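Local coordinates for protein cadherin-related family member 2 (Homo sapiens, PDB 5CZR) that joins calcium-dependent heterophilic adhesion complexes with CDHR5 on adjacent microvilli and so controls microvillar packing at the apical surface of epithelial cells, at residues A[2-10]-A[78-89]. Sequence-based numbering, arbitrary orientation.
Sequences NVAPKFLAN and ISVSDPYIQVQR. With CA (calcium ion), chain E.
The phenyl ring of F7 stands between two aliphatic side chains: CD1 of I78 lies over the centre of one face, 3.7 Å from the ring centroid, and CG1 of V80 lies over the opposite face, displaced toward the rim. Both are CH-pi contacts, and CA of S79 closes the edge in the ring plane. The Y84 ring has P83 CB over one face, and its CD2 comes within 3.5 Å of N2 CG. With chi1 at -81°, F7 sends its ring away from its own carbonyl and onto the hairpin of strands 73-81 and 86-96, where a flat apolar group fits between residues i and i+2. P5 continues this seam, its CG 4.0 Å from V87 CG2 and its CD against I85 CG2; its ring keeps the chain extended toward the metal.

There the chemistry becomes polar. The amide of N2 reaches D82 with its plane turned 56° from the carboxylate: ND2 donates to the syn lone pair of OD2 (2.9 Å), while N2 OD1 binds calcium at 2.4 Å. V3 O and D82 OD2 also bind the ion, and D33, D35 and D37 complete the site. D82 OD1 accepts from Y84 N, an Asx turn, and from I85 N, making an Asx motif that helps fix the carboxylate. At this outer tip of the first cadherin repeat, calcium probably offsets the clustered carboxylate charge and ties the N-terminus to the sandwich.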
loop_
_atom_site.group_PDB
_atom_site.type_symbol
_atom_site.label_atom_id
_atom_site.label_comp_id
_atom_site.label_asym_id
_atom_site.label_seq_id
_atom_site.Cartn_x
_atom_site.Cartn_y
_atom_site.Cartn_z
ATOM N N ASN A 2 45.069 6.013 -23.268
ATOM C CA ASN A 2 43.905 6.239 -22.348
ATOM C C ASN A 2 43.301 4.967 -21.762
ATOM O O ASN A 2 43.063 4.001 -22.478
ATOM C CB ASN A 2 42.746 7.039 -22.992
ATOM C CG ASN A 2 41.605 7.325 -21.981
ATOM O OD1 ASN A 2 41.839 7.917 -20.922
ATOM N ND2 ASN A 2 40.385 6.884 -22.292
ATOM N N VAL A 3 42.995 5.006 -20.467
ATOM C CA VAL A 3 42.203 3.971 -19.806
ATOM C C VAL A 3 40.723 4.417 -19.651
ATOM O O VAL A 3 40.435 5.553 -19.232
ATOM C CB VAL A 3 42.804 3.626 -18.424
ATOM C CG1 VAL A 3 42.036 2.481 -17.777
ATOM C CG2 VAL A 3 44.275 3.257 -18.590
ATOM N N ALA A 4 39.811 3.525 -20.018
ATOM C CA ALA A 4 38.388 3.799 -19.910
ATOM C C ALA A 4 37.994 3.917 -18.444
ATOM O O ALA A 4 38.524 3.186 -17.603
ATOM C CB ALA A 4 37.576 2.704 -20.574
ATOM N N PRO A 5 37.084 4.851 -18.122
ATOM C CA PRO A 5 36.527 4.875 -16.768
ATOM C C PRO A 5 35.661 3.647 -16.512
ATOM O O PRO A 5 35.203 2.987 -17.457
ATOM C CB PRO A 5 35.677 6.140 -16.757
ATOM C CG PRO A 5 35.301 6.332 -18.196
ATOM C CD PRO A 5 36.488 5.883 -18.982
ATOM N N LYS A 6 35.427 3.385 -15.239
ATOM C CA LYS A 6 34.769 2.172 -14.776
ATOM C C LYS A 6 33.889 2.537 -13.590
ATOM O O LYS A 6 34.329 3.200 -12.656
ATOM C CB LYS A 6 35.822 1.142 -14.361
ATOM C CG LYS A 6 35.277 -0.247 -14.027
ATOM C CD LYS A 6 36.178 -1.378 -14.565
ATOM C CE LYS A 6 37.579 -1.389 -13.956
ATOM N NZ LYS A 6 37.581 -2.009 -12.591
ATOM N N PHE A 7 32.611 2.215 -13.699
ATOM C CA PHE A 7 31.667 2.378 -12.595
ATOM C C PHE A 7 32.092 1.509 -11.419
ATOM O O PHE A 7 32.579 0.390 -11.595
ATOM C CB PHE A 7 30.263 1.949 -13.042
ATOM C CG PHE A 7 29.519 3.015 -13.829
ATOM C CD1 PHE A 7 29.132 4.184 -13.220
ATOM C CD2 PHE A 7 29.157 2.806 -15.143
ATOM C CE1 PHE A 7 28.421 5.140 -13.920
ATOM C CE2 PHE A 7 28.434 3.743 -15.849
ATOM C CZ PHE A 7 28.053 4.906 -15.239
ATOM N N LEU A 8 31.907 2.026 -10.226
ATOM C CA LEU A 8 32.123 1.217 -9.033
ATOM C C LEU A 8 31.198 0.016 -9.035
ATOM O O LEU A 8 30.118 0.052 -9.605
ATOM C CB LEU A 8 31.913 2.051 -7.746
ATOM C CG LEU A 8 32.817 3.301 -7.585
ATOM C CD1 LEU A 8 32.755 3.865 -6.160
ATOM C CD2 LEU A 8 34.260 3.006 -7.991
ATOM N N ALA A 9 31.642 -1.036 -8.360
ATOM C CA ALA A 9 30.917 -2.287 -8.260
ATOM C C ALA A 9 29.441 -2.153 -7.870
ATOM O O ALA A 9 28.595 -2.907 -8.369
ATOM C CB ALA A 9 31.646 -3.239 -7.292
ATOM N N ASN A 10 29.118 -1.231 -6.972
ATOM C CA ASN A 10 27.736 -1.109 -6.483
ATOM C C ASN A 10 26.795 -0.330 -7.436
ATOM O O ASN A 10 25.637 -0.116 -7.117
ATOM C CB ASN A 10 27.700 -0.506 -5.070
ATOM C CG ASN A 10 28.270 0.910 -5.036
ATOM O OD1 ASN A 10 29.230 1.220 -5.752
ATOM N ND2 ASN A 10 27.658 1.775 -4.274
ATOM N N ILE A 78 23.036 3.521 -17.762
ATOM C CA ILE A 78 23.835 4.539 -17.177
ATOM C C ILE A 78 25.113 4.710 -17.973
ATOM O O ILE A 78 25.646 3.772 -18.519
ATOM C CB ILE A 78 24.113 4.293 -15.693
ATOM C CG1 ILE A 78 24.766 2.924 -15.455
ATOM C CG2 ILE A 78 22.817 4.407 -14.903
ATOM C CD1 ILE A 78 25.323 2.767 -14.043
ATOM N N SER A 79 25.634 5.930 -17.955
ATOM C CA SER A 79 26.788 6.286 -18.763
ATOM C C SER A 79 27.811 7.116 -17.955
ATOM O O SER A 79 27.433 8.021 -17.211
ATOM C CB SER A 79 26.306 7.131 -19.935
ATOM O OG SER A 79 27.377 7.514 -20.756
ATOM N N VAL A 80 29.082 6.776 -18.110
ATOM C CA VAL A 80 30.159 7.626 -17.675
ATOM C C VAL A 80 31.150 7.822 -18.831
ATOM O O VAL A 80 31.474 6.892 -19.548
ATOM C CB VAL A 80 30.873 7.065 -16.432
ATOM C CG1 VAL A 80 31.434 5.662 -16.692
ATOM C CG2 VAL A 80 31.977 8.009 -15.979
ATOM N N SER A 81 31.614 9.050 -18.985
ATOM C CA SER A 81 32.481 9.418 -20.084
ATOM C C SER A 81 33.699 10.143 -19.547
ATOM O O SER A 81 33.550 11.079 -18.745
ATOM C CB SER A 81 31.742 10.326 -21.040
ATOM O OG SER A 81 30.678 9.633 -21.639
ATOM N N ASP A 82 34.906 9.721 -19.936
ATOM C CA ASP A 82 36.069 10.621 -19.774
ATOM C C ASP A 82 36.087 11.500 -21.051
ATOM O O ASP A 82 35.077 11.526 -21.778
ATOM C CB ASP A 82 37.351 9.840 -19.426
ATOM C CG ASP A 82 37.877 8.996 -20.574
ATOM O OD1 ASP A 82 37.417 9.121 -21.739
ATOM O OD2 ASP A 82 38.767 8.188 -20.300
ATOM N N PRO A 83 37.153 12.281 -21.287
ATOM C CA PRO A 83 37.159 13.130 -22.502
ATOM C C PRO A 83 37.213 12.349 -23.817
ATOM O O PRO A 83 36.806 12.886 -24.845
ATOM C CB PRO A 83 38.421 13.966 -22.338
ATOM C CG PRO A 83 38.686 13.985 -20.867
ATOM C CD PRO A 83 38.256 12.632 -20.380
ATOM N N TYR A 84 37.604 11.066 -23.754
ATOM C CA TYR A 84 37.904 10.253 -24.942
ATOM C C TYR A 84 36.929 9.121 -25.257
ATOM O O TYR A 84 36.774 8.752 -26.411
ATOM C CB TYR A 84 39.306 9.658 -24.792
ATOM C CG TYR A 84 40.279 10.639 -24.204
ATOM C CD1 TYR A 84 40.803 11.684 -24.981
ATOM C CD2 TYR A 84 40.657 10.552 -22.870
ATOM C CE1 TYR A 84 41.685 12.603 -24.437
ATOM C CE2 TYR A 84 41.548 11.462 -22.325
ATOM C CZ TYR A 84 42.032 12.489 -23.109
ATOM O OH TYR A 84 42.892 13.387 -22.553
ATOM N N ILE A 85 36.297 8.543 -24.236
ATOM C CA ILE A 85 35.425 7.401 -24.452
ATOM C C ILE A 85 34.184 7.435 -23.560
ATOM O O ILE A 85 34.258 7.835 -22.385
ATOM C CB ILE A 85 36.219 6.076 -24.294
ATOM C CG1 ILE A 85 35.374 4.887 -24.802
ATOM C CG2 ILE A 85 36.745 5.894 -22.853
ATOM C CD1 ILE A 85 36.135 3.557 -24.898
ATOM N N GLN A 86 33.071 6.965 -24.123
ATOM C CA GLN A 86 31.834 6.827 -23.415
ATOM C C GLN A 86 31.642 5.378 -22.983
ATOM O O GLN A 86 31.826 4.492 -23.784
ATOM C CB GLN A 86 30.693 7.236 -24.347
ATOM C CG GLN A 86 29.342 7.113 -23.663
ATOM C CD GLN A 86 28.186 7.628 -24.476
ATOM O OE1 GLN A 86 28.254 7.755 -25.702
ATOM N NE2 GLN A 86 27.082 7.951 -23.765
ATOM N N VAL A 87 31.299 5.149 -21.721
ATOM C CA VAL A 87 31.129 3.807 -21.158
ATOM C C VAL A 87 29.700 3.676 -20.584
ATOM O O VAL A 87 29.279 4.504 -19.792
ATOM C CB VAL A 87 32.167 3.551 -20.012
ATOM C CG1 VAL A 87 31.918 2.208 -19.263
ATOM C CG2 VAL A 87 33.580 3.607 -20.568
ATOM N N GLN A 88 28.971 2.661 -21.023
ATOM C CA GLN A 88 27.559 2.526 -20.725
ATOM C C GLN A 88 27.279 1.136 -20.194
ATOM O O GLN A 88 27.890 0.167 -20.651
ATOM C CB GLN A 88 26.716 2.746 -21.956
ATOM C CG GLN A 88 26.988 4.075 -22.629
ATOM C CD GLN A 88 26.035 4.355 -23.782
ATOM O OE1 GLN A 88 24.830 4.530 -23.583
ATOM N NE2 GLN A 88 26.584 4.482 -24.986
ATOM N N ARG A 89 26.404 1.049 -19.187
ATOM C CA ARG A 89 26.040 -0.213 -18.559
ATOM C C ARG A 89 24.567 -0.147 -18.241
ATOM O O ARG A 89 23.968 0.922 -18.239
ATOM C CB ARG A 89 26.690 -0.391 -17.200
ATOM C CG ARG A 89 28.165 -0.721 -17.090
ATOM C CD ARG A 89 28.651 -1.824 -18.026
ATOM N NE ARG A 89 30.123 -1.827 -18.119
ATOM C CZ ARG A 89 30.843 -1.540 -19.216
ATOM N NH1 ARG A 89 30.268 -1.208 -20.380
ATOM N NH2 ARG A 89 32.175 -1.563 -19.144
HETATM CA CA CA E . 40.712 7.899 -18.835
#